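Side-chain contacts in protein MpaA (Escherichia coli O157:H7, PDB 5HXD), which acts as a zinc-dependent murein-tripeptide amidase, probably splitting the gamma-D-glutamyl-diaminopimelate amide bond during breakdown of cell-wall peptides: residues Glu18-Ser23 with His74-Val79; Val95-Asn100 with Pro136-Leu141; Val112-Trp115 with Glu121-Val124; Gln177-Pro182 with Phe225-Leu230. All coordinates share one frame; numbering follows the deposited sequence.

Contact 1 (Glu18-Ser23 with His74-Val79); sequences EHYGRS and HVVLCV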
# COMPACT_ATOMS: atom_id res chain seq x y z
N GLU A 18 6.66 12.19 13.58
CA GLU A 18 7.12 13.47 13.06
C GLU A 18 6.93 13.52 11.55
O GLU A 18 6.73 12.48 10.92
CB GLU A 18 8.59 13.70 13.41
CG GLU A 18 8.93 13.71 14.90
CD GLU A 18 8.06 14.66 15.72
OE1 GLU A 18 7.71 15.76 15.23
OE2 GLU A 18 7.73 14.30 16.87
N HIS A 19 6.99 14.71 10.97
CA HIS A 19 7.00 14.84 9.51
C HIS A 19 8.36 15.37 8.99
O HIS A 19 8.83 16.39 9.48
CB HIS A 19 5.90 15.79 9.03
CG HIS A 19 4.50 15.34 9.35
ND1 HIS A 19 4.05 14.07 9.06
CD2 HIS A 19 3.45 16.01 9.86
CE1 HIS A 19 2.78 13.97 9.42
NE2 HIS A 19 2.39 15.14 9.91
N TYR A 20 8.95 14.71 7.99
CA TYR A 20 10.13 15.29 7.31
C TYR A 20 9.83 15.83 5.90
O TYR A 20 10.75 16.01 5.09
CB TYR A 20 11.26 14.27 7.21
CG TYR A 20 10.97 13.09 6.30
CD1 TYR A 20 11.39 13.08 4.98
CD2 TYR A 20 10.28 11.97 6.77
CE1 TYR A 20 11.14 12.01 4.16
CE2 TYR A 20 10.02 10.90 5.96
CZ TYR A 20 10.45 10.92 4.66
OH TYR A 20 10.19 9.83 3.85
N GLY A 21 8.55 16.07 5.59
CA GLY A 21 8.23 16.80 4.38
C GLY A 21 6.85 16.59 3.80
O GLY A 21 5.91 16.24 4.51
N ARG A 22 6.74 16.82 2.49
CA ARG A 22 5.52 16.59 1.72
C ARG A 22 5.80 15.88 0.38
O ARG A 22 6.72 16.25 -0.38
CB ARG A 22 4.79 17.91 1.46
CG ARG A 22 4.16 18.55 2.68
CD ARG A 22 3.03 17.70 3.21
NE ARG A 22 2.54 18.11 4.53
CZ ARG A 22 1.30 17.87 4.96
NH1 ARG A 22 0.46 17.25 4.16
NH2 ARG A 22 0.90 18.26 6.16
N SER A 23 4.98 14.87 0.09
CA SER A 23 4.93 14.24 -1.24
C SER A 23 4.48 15.25 -2.27
O SER A 23 3.88 16.27 -1.95
CB SER A 23 3.97 13.03 -1.25
OG SER A 23 2.62 13.40 -0.99
N HIS A 74 15.65 4.51 13.96
CA HIS A 74 14.65 5.37 13.31
C HIS A 74 13.86 4.63 12.22
O HIS A 74 14.38 3.72 11.58
CB HIS A 74 15.31 6.60 12.68
CG HIS A 74 16.17 7.39 13.62
ND1 HIS A 74 15.66 8.02 14.74
CD2 HIS A 74 17.49 7.67 13.60
CE1 HIS A 74 16.64 8.64 15.37
NE2 HIS A 74 17.76 8.45 14.70
N VAL A 75 12.62 5.07 11.99
CA VAL A 75 11.73 4.36 11.06
C VAL A 75 10.97 5.29 10.12
O VAL A 75 10.34 6.27 10.56
CB VAL A 75 10.71 3.49 11.83
CG1 VAL A 75 9.66 2.90 10.88
CG2 VAL A 75 11.43 2.38 12.62
N VAL A 76 11.05 4.98 8.83
CA VAL A 76 10.17 5.54 7.80
C VAL A 76 9.34 4.43 7.13
O VAL A 76 9.87 3.60 6.39
CB VAL A 76 11.00 6.27 6.71
CG1 VAL A 76 10.11 6.66 5.51
CG2 VAL A 76 11.72 7.46 7.30
N LEU A 77 8.04 4.40 7.40
CA LEU A 77 7.18 3.35 6.84
C LEU A 77 6.98 3.49 5.33
O LEU A 77 6.96 2.49 4.62
CB LEU A 77 5.81 3.36 7.52
CG LEU A 77 5.82 2.91 8.98
CD1 LEU A 77 4.46 3.09 9.60
CD2 LEU A 77 6.24 1.47 9.02
N CYS A 78 6.85 4.72 4.84
CA CYS A 78 6.54 4.90 3.43
C CYS A 78 7.26 6.10 2.82
O CYS A 78 6.90 7.27 3.03
CB CYS A 78 5.02 5.02 3.26
SG CYS A 78 4.43 4.78 1.60
N VAL A 79 8.31 5.81 2.05
CA VAL A 79 9.08 6.84 1.38
C VAL A 79 8.21 7.55 0.33
O VAL A 79 8.30 8.77 0.14
CB VAL A 79 10.36 6.24 0.73
CG1 VAL A 79 11.00 7.22 -0.24
CG2 VAL A 79 11.38 5.83 1.80
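Tyr20 on strand 18-22 reaches across to Val76 on strand 74-76 and carries nearly all of this buried contact. The two backbones stay well apart, with Tyr20 CA 9.8 Å from Val76 CA, and the aromatic ring spans the gap. Its CG is tucked between the backbone N and the carbonyl carbon (chi1 67°), which aims the ring across at the second strand. Ring and valine cross at about a right angle. One corner of the ring, Tyr20 CE2, rests 4.1 Å from Val76 CG2, while the tip, Tyr20 OH, lies 3.6 Å from Val76 CG1. With CG1 anti to the backbone N, the valine turns both methyls to the tyrosine. The hydroxyl ends beside the backbone at Val79, 4.0 Å from Val79 CA; the contact is packing, not polar pairing. Just past the strand, Ser23 OG bonds to Ala27 N and Asp82 OD1. Cys78, two residues on from Val76, is tied by a disulfide to Cys84. Tyr20 also lies against Ala140 and Leu144 of helix 136-148. It therefore joins three layers: the hairpin of strands 18-22 and 28-31, this helix, and strand 74-76, an outermost strand within this chain of the mixed sheet at the heart of the M14 peptidase alpha/beta fold.

Contact 2 (Val95-Asn100 with Pro136-Leu141); sequences VDLNRN and PETQAL
Leu97 and Asn100, in the loop beside the zinc site, meet Glu137 and Thr138 in the first turn of helix 136-148; the Leu97 side chain is about 10 Å from the zinc ion. The loop is shaped by an Asx turn, in which Asp96 OD1 accepts from Asn98 N at 3.1 Å. The same oxygen takes a bond from NE2 of the predicted zinc ligand His49, and this second-shell link is consistent with Asp96 setting the orientation of the imidazole. Leu97 faces the helix and spreads both methyls on it: CD1 sits 3.7 Å from Glu137 CB, and CD2 lies by Thr138 OG1 as the two side chains pass in opposite directions. Asn100 swings its CG away from the backbone N (chi1 -159°), which brings its amide oxygen to the helix. There Thr138 OG1 donates to Asn100 OD1 over 3.0 Å, in the carbonyl plane and on a lone pair. Glu137, bent at chi2, crosses Leu97 at about a right angle and gives its carboxylate to Asn91 ND2 and Leu24 N. The Asn100 amide is used at both ends: OD1 accepts from Thr138 and from Glu135 N, while ND2 donates to Thr128 O. Such a pattern settles which end of the amide is oxygen and fixes its rotation, so a buried polar group couples the active-site loop to the helix start.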
# COMPACT_ATOMS: atom_id res chain seq x y z
N VAL A 95 8.13 8.96 -12.07
CA VAL A 95 9.54 8.80 -11.74
C VAL A 95 9.78 7.58 -10.85
O VAL A 95 9.05 7.37 -9.87
CB VAL A 95 10.10 10.06 -11.05
CG1 VAL A 95 11.55 9.85 -10.64
CG2 VAL A 95 9.98 11.27 -11.97
N ASP A 96 10.77 6.76 -11.20
CA ASP A 96 11.23 5.69 -10.32
C ASP A 96 12.15 6.32 -9.26
O ASP A 96 13.28 6.69 -9.56
CB ASP A 96 11.96 4.60 -11.13
CG ASP A 96 12.24 3.31 -10.32
OD1 ASP A 96 12.35 3.35 -9.06
OD2 ASP A 96 12.38 2.24 -10.97
N LEU A 97 11.66 6.48 -8.03
CA LEU A 97 12.41 7.18 -6.99
C LEU A 97 13.76 6.51 -6.72
O LEU A 97 14.69 7.15 -6.24
CB LEU A 97 11.59 7.26 -5.68
CG LEU A 97 10.40 8.22 -5.64
CD1 LEU A 97 9.61 8.07 -4.35
CD2 LEU A 97 10.82 9.65 -5.84
N ASN A 98 13.86 5.22 -7.03
CA ASN A 98 15.10 4.49 -6.83
C ASN A 98 15.96 4.56 -8.08
O ASN A 98 16.83 3.71 -8.28
CB ASN A 98 14.83 3.04 -6.45
CG ASN A 98 15.96 2.41 -5.64
OD1 ASN A 98 16.48 3.01 -4.69
ND2 ASN A 98 16.32 1.20 -6.00
N ARG A 99 15.70 5.55 -8.92
CA ARG A 99 16.64 5.94 -9.97
C ARG A 99 16.82 7.44 -9.90
O ARG A 99 17.51 8.03 -10.73
CB ARG A 99 16.17 5.53 -11.38
CG ARG A 99 15.92 4.05 -11.58
CD ARG A 99 17.19 3.25 -11.48
NE ARG A 99 16.95 1.83 -11.66
CZ ARG A 99 16.48 1.01 -10.72
NH1 ARG A 99 16.21 1.48 -9.50
NH2 ARG A 99 16.28 -0.27 -11.00
N ASN A 100 16.19 8.05 -8.89
CA ASN A 100 16.16 9.51 -8.73
C ASN A 100 17.16 10.12 -7.70
O ASN A 100 17.17 11.33 -7.49
CB ASN A 100 14.73 9.92 -8.36
CG ASN A 100 14.44 11.39 -8.65
OD1 ASN A 100 14.02 12.14 -7.77
ND2 ASN A 100 14.68 11.81 -9.90
N PRO A 136 10.38 15.48 -4.82
CA PRO A 136 10.25 15.95 -3.44
C PRO A 136 10.44 14.82 -2.43
O PRO A 136 11.13 15.04 -1.43
CB PRO A 136 8.83 16.52 -3.38
CG PRO A 136 8.12 15.99 -4.55
CD PRO A 136 9.14 15.68 -5.60
N GLU A 137 9.85 13.66 -2.68
CA GLU A 137 10.10 12.48 -1.86
C GLU A 137 11.59 12.18 -1.74
O GLU A 137 12.05 11.75 -0.68
CB GLU A 137 9.40 11.26 -2.43
CG GLU A 137 7.89 11.30 -2.39
CD GLU A 137 7.28 11.96 -3.61
OE1 GLU A 137 8.03 12.37 -4.52
OE2 GLU A 137 6.04 12.07 -3.65
N THR A 138 12.35 12.39 -2.81
CA THR A 138 13.78 12.08 -2.80
C THR A 138 14.60 13.08 -1.98
O THR A 138 15.44 12.71 -1.16
CB THR A 138 14.36 12.06 -4.21
OG1 THR A 138 13.63 11.10 -4.99
CG2 THR A 138 15.86 11.72 -4.17
N GLN A 139 14.35 14.35 -2.23
CA GLN A 139 15.01 15.42 -1.51
C GLN A 139 14.75 15.32 -0.03
O GLN A 139 15.68 15.42 0.77
CB GLN A 139 14.58 16.78 -2.06
CG GLN A 139 15.25 17.08 -3.40
CD GLN A 139 14.49 18.07 -4.26
OE1 GLN A 139 13.65 18.83 -3.77
NE2 GLN A 139 14.78 18.06 -5.56
N ALA A 140 13.49 15.10 0.33
CA ALA A 140 13.11 15.06 1.73
C ALA A 140 13.86 13.96 2.48
O ALA A 140 14.36 14.20 3.58
CB ALA A 140 11.64 14.88 1.87
N LEU A 141 13.92 12.78 1.90
CA LEU A 141 14.65 11.70 2.54
C LEU A 141 16.14 12.01 2.62
O LEU A 141 16.77 11.69 3.61
CB LEU A 141 14.44 10.37 1.81
CG LEU A 141 15.03 9.16 2.57
CD1 LEU A 141 14.20 8.85 3.81
CD2 LEU A 141 15.16 7.93 1.69

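Contact 3 (Val112-Trp115 with Glu121-Val124); sequences VYRW and ERDV
Tyr113 and Val124 form the closely packed side of this beta-hairpin contact, while Val112, Arg114 and Arg122 make up its more exposed side. Tyr113 and Val124 are an antiparallel hydrogen-bonded pair: Tyr113 N donates to Val124 O at 3.1 Å, and a weak return bond runs from Val124 N to Tyr113 O at 3.3 Å. Asp123 and Val124 together face Tyr113, a classic beta bulge, and the short strand segments run at 111° to each other. With CG between the backbone N and the carbonyl carbon (chi1 68°), the tyrosine ring lies under Val124, the two side chains crossing at a slant; Val124 CB stands over one face, 3.9 Å from the centroid in a CH-pi contact. Val124 CG1 is 3.4 Å from Tyr113 CE2, and the other methyl, CG2, meets the edge of the indole 3.9 Å from Trp115 CE3. Elsewhere the contacts are looser. Val112 CG2 lies 4.3 Å from Arg122 CB, and Arg122 CG sits over one face of the Arg114 guanidinium. The charged ends stay apart, Arg114 NH2 being 5.5 Å from Arg122 NE. Each has another partner, Ala119 O for Arg114 NH1 and the Tyr189 ring for Arg122 in a cation-pi contact. Gly11 of the second subunit packs on Tyr113 and Val124; Arg7 of that subunit makes a salt bridge with Asp123, and its Arg10 a cation-pi pair with Trp115. Within the chain, strands 110-114 and 122-127 make a separate two-stranded sheet, with the Tyr113 side chain about 8 Å from the zinc ion.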
# COMPACT_ATOMS: atom_id res chain seq x y z
N VAL A 112 13.64 0.94 -16.76
CA VAL A 112 12.65 -0.12 -17.00
C VAL A 112 12.63 -1.14 -15.86
O VAL A 112 13.67 -1.62 -15.44
CB VAL A 112 12.90 -0.86 -18.34
CG1 VAL A 112 12.51 0.01 -19.54
CG2 VAL A 112 14.36 -1.35 -18.46
N TYR A 113 11.44 -1.44 -15.36
CA TYR A 113 11.29 -2.43 -14.32
C TYR A 113 10.54 -3.65 -14.87
O TYR A 113 10.05 -3.63 -16.00
CB TYR A 113 10.59 -1.83 -13.08
CG TYR A 113 9.12 -1.44 -13.23
CD1 TYR A 113 8.11 -2.32 -12.85
CD2 TYR A 113 8.74 -0.19 -13.71
CE1 TYR A 113 6.79 -1.97 -12.97
CE2 TYR A 113 7.41 0.16 -13.83
CZ TYR A 113 6.44 -0.74 -13.47
OH TYR A 113 5.09 -0.42 -13.58
N ARG A 114 10.48 -4.71 -14.08
CA ARG A 114 9.78 -5.92 -14.50
C ARG A 114 8.32 -5.83 -14.08
O ARG A 114 8.04 -5.57 -12.92
CB ARG A 114 10.44 -7.16 -13.89
CG ARG A 114 9.94 -8.48 -14.43
CD ARG A 114 10.53 -9.64 -13.64
NE ARG A 114 11.98 -9.62 -13.71
CZ ARG A 114 12.67 -10.16 -14.70
NH1 ARG A 114 12.03 -10.79 -15.68
NH2 ARG A 114 14.00 -10.08 -14.71
N TRP A 115 7.40 -6.02 -15.03
CA TRP A 115 5.96 -5.96 -14.75
C TRP A 115 5.64 -6.73 -13.47
O TRP A 115 5.06 -6.20 -12.53
CB TRP A 115 5.15 -6.50 -15.94
CG TRP A 115 3.65 -6.46 -15.76
CD1 TRP A 115 2.80 -7.53 -15.68
CD2 TRP A 115 2.82 -5.29 -15.64
NE1 TRP A 115 1.51 -7.10 -15.52
CE2 TRP A 115 1.49 -5.73 -15.50
CE3 TRP A 115 3.08 -3.91 -15.65
CZ2 TRP A 115 0.42 -4.84 -15.36
CZ3 TRP A 115 2.02 -3.03 -15.50
CH2 TRP A 115 0.71 -3.50 -15.36
N GLU A 121 10.86 -10.28 -19.17
CA GLU A 121 11.83 -9.20 -19.30
C GLU A 121 11.44 -7.97 -18.49
O GLU A 121 10.37 -7.92 -17.89
CB GLU A 121 12.04 -8.83 -20.78
CG GLU A 121 13.27 -9.52 -21.38
CD GLU A 121 14.11 -8.60 -22.27
OE1 GLU A 121 13.99 -7.36 -22.13
OE2 GLU A 121 14.92 -9.12 -23.07
N ARG A 122 12.34 -7.00 -18.46
CA ARG A 122 12.08 -5.69 -17.87
C ARG A 122 11.82 -4.73 -19.03
O ARG A 122 12.74 -4.40 -19.78
CB ARG A 122 13.27 -5.22 -17.02
CG ARG A 122 13.61 -6.12 -15.82
CD ARG A 122 15.09 -6.02 -15.40
NE ARG A 122 15.44 -4.74 -14.79
CZ ARG A 122 16.44 -3.96 -15.21
NH1 ARG A 122 17.18 -4.31 -16.25
NH2 ARG A 122 16.68 -2.81 -14.58
N ASP A 123 10.58 -4.30 -19.20
CA ASP A 123 10.26 -3.46 -20.34
C ASP A 123 9.30 -2.31 -19.99
O ASP A 123 9.07 -1.43 -20.83
CB ASP A 123 9.69 -4.30 -21.50
CG ASP A 123 8.65 -5.31 -21.05
OD1 ASP A 123 8.06 -5.13 -19.96
OD2 ASP A 123 8.42 -6.29 -21.81
N VAL A 124 8.77 -2.31 -18.78
CA VAL A 124 7.90 -1.21 -18.35
C VAL A 124 8.69 0.07 -18.06
O VAL A 124 9.49 0.13 -17.12
CB VAL A 124 7.10 -1.58 -17.11
CG1 VAL A 124 6.03 -0.53 -16.88
CG2 VAL A 124 6.50 -2.97 -17.28

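Contact 4 (Gln177-Pro182 with Phe225-Leu230); sequences QAFELP and FAMANL
Phe179 and Ala226 bury the most surface here, with Ala178 next. The methyl of Ala226, on helix 224-230, is set squarely over the centre of the Phe179 ring: CB is 3.5 Å from the centroid and only 8° off the normal, a CH-pi contact made face-on. Phe179 CG lies anti to the carbonyl carbon (chi1 -78°), which carries the ring from the end of helix 170-178 onto the facing helix. Ala178 completes the fit, its CB 4.1 Å from Ala226 CB. With small residues on both sides the backbones come close, Ala178 CA lying 5.4 Å from Ala226 CA. Met227 works at the rim of the same ring. Bent at chi2 and chi3, its chain curls back to bring CE 3.9 Å from Phe179 CZ, and SD lies at the ring edge, 5.5 Å from the centroid, a Met-aromatic contact. One residue after Phe179, Glu180 takes positive phi in a Schellman motif that ends helix 170-178. Met227 also packs on helix 53-65, and Leu230 on Phe156 of strand 153-157. The contact between the helices is thus apolar: its hold probably comes from shape and dispersion, with the pi face and edge serving a methyl and a thioether.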
# COMPACT_ATOMS: atom_id res chain seq x y z
N GLN A 177 19.69 -14.53 8.31
CA GLN A 177 19.28 -15.61 9.19
C GLN A 177 17.90 -15.35 9.78
O GLN A 177 17.02 -16.20 9.71
CB GLN A 177 20.33 -15.81 10.29
CG GLN A 177 20.96 -17.21 10.29
CD GLN A 177 22.35 -17.24 10.93
OE1 GLN A 177 22.89 -16.22 11.36
NE2 GLN A 177 22.95 -18.44 10.98
N ALA A 178 17.71 -14.15 10.34
CA ALA A 178 16.44 -13.76 10.96
C ALA A 178 15.24 -13.78 10.02
O ALA A 178 14.12 -14.06 10.46
CB ALA A 178 16.56 -12.37 11.57
N PHE A 179 15.44 -13.50 8.73
CA PHE A 179 14.29 -13.46 7.80
C PHE A 179 14.24 -14.69 6.88
O PHE A 179 13.36 -14.79 6.01
CB PHE A 179 14.31 -12.18 6.94
CG PHE A 179 13.83 -10.94 7.65
CD1 PHE A 179 12.49 -10.61 7.67
CD2 PHE A 179 14.73 -10.08 8.26
CE1 PHE A 179 12.05 -9.45 8.31
CE2 PHE A 179 14.30 -8.93 8.90
CZ PHE A 179 12.95 -8.62 8.92
N GLU A 180 15.19 -15.60 7.07
CA GLU A 180 15.40 -16.78 6.23
C GLU A 180 15.49 -16.48 4.74
O GLU A 180 14.91 -17.16 3.90
CB GLU A 180 14.32 -17.83 6.50
CG GLU A 180 14.82 -18.82 7.52
CD GLU A 180 13.85 -19.93 7.78
OE1 GLU A 180 13.52 -20.67 6.83
OE2 GLU A 180 13.44 -20.04 8.95
N LEU A 181 16.30 -15.47 4.44
CA LEU A 181 16.57 -15.07 3.08
C LEU A 181 18.06 -15.17 2.83
O LEU A 181 18.86 -14.82 3.69
CB LEU A 181 16.09 -13.64 2.84
CG LEU A 181 14.59 -13.47 2.85
CD1 LEU A 181 14.26 -12.01 2.61
CD2 LEU A 181 13.99 -14.36 1.77
N PRO A 182 18.43 -15.63 1.63
CA PRO A 182 19.82 -15.70 1.20
C PRO A 182 20.53 -14.36 1.33
O PRO A 182 19.89 -13.33 1.16
CB PRO A 182 19.71 -16.12 -0.27
CG PRO A 182 18.31 -15.79 -0.65
CD PRO A 182 17.51 -16.05 0.57
N PHE A 225 8.28 -11.43 13.84
CA PHE A 225 9.31 -11.76 14.82
C PHE A 225 10.60 -11.06 14.43
O PHE A 225 11.18 -10.27 15.20
CB PHE A 225 9.50 -13.28 14.90
CG PHE A 225 10.67 -13.70 15.76
CD1 PHE A 225 10.53 -13.81 17.14
CD2 PHE A 225 11.91 -13.99 15.19
CE1 PHE A 225 11.62 -14.20 17.93
CE2 PHE A 225 13.00 -14.38 15.98
CZ PHE A 225 12.85 -14.48 17.35
N ALA A 226 11.05 -11.35 13.21
CA ALA A 226 12.28 -10.77 12.71
C ALA A 226 12.21 -9.23 12.67
O ALA A 226 13.13 -8.57 13.15
CB ALA A 226 12.59 -11.34 11.32
N MET A 227 11.14 -8.67 12.11
CA MET A 227 11.02 -7.21 12.01
C MET A 227 11.11 -6.52 13.37
O MET A 227 11.83 -5.53 13.52
CB MET A 227 9.72 -6.81 11.33
CG MET A 227 9.74 -5.35 10.84
SD MET A 227 11.00 -5.02 9.57
CE MET A 227 10.30 -5.91 8.18
N ALA A 228 10.37 -7.05 14.34
CA ALA A 228 10.41 -6.55 15.72
C ALA A 228 11.81 -6.60 16.33
O ALA A 228 12.18 -5.72 17.11
CB ALA A 228 9.44 -7.34 16.58
N ASN A 229 12.57 -7.63 16.00
CA ASN A 229 13.91 -7.78 16.58
C ASN A 229 14.90 -6.84 15.90
O ASN A 229 15.87 -6.40 16.53
CB ASN A 229 14.41 -9.23 16.49
CG ASN A 229 13.62 -10.18 17.37
OD1 ASN A 229 13.05 -9.77 18.39
ND2 ASN A 229 13.57 -11.44 16.99
N LEU A 230 14.62 -6.52 14.64
CA LEU A 230 15.43 -5.57 13.87
C LEU A 230 15.32 -4.15 14.42
O LEU A 230 16.29 -3.38 14.39
CB LEU A 230 15.01 -5.57 12.40
CG LEU A 230 15.78 -4.59 11.52
CD1 LEU A 230 17.29 -4.81 11.66
CD2 LEU A 230 15.35 -4.70 10.06

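In the fold
Contacts 1, 2 and 4 are buried, whereas contact 3 is only partly so and lies farthest from the chain centre. Tyr20 of contact 1 packs on helix 136-148, which supplies one segment of contact 2, and Ser23 touches Glu137. Contact 3 is nested in the loop that contact 2 closes, because residues 112-124 lie between segments 95-100 and 136-141. Contact 4 stands across the chain centre from contacts 1 and 2. Chemistry follows place: contacts 1 and 4 rely on an aromatic ring against aliphatic groups, contact 2 near the zinc site adds a side-chain hydrogen bond, and contact 3 combines backbone pairing and CH-pi packing with charged side chains. Contacts 1 and 3 also meet the second subunit.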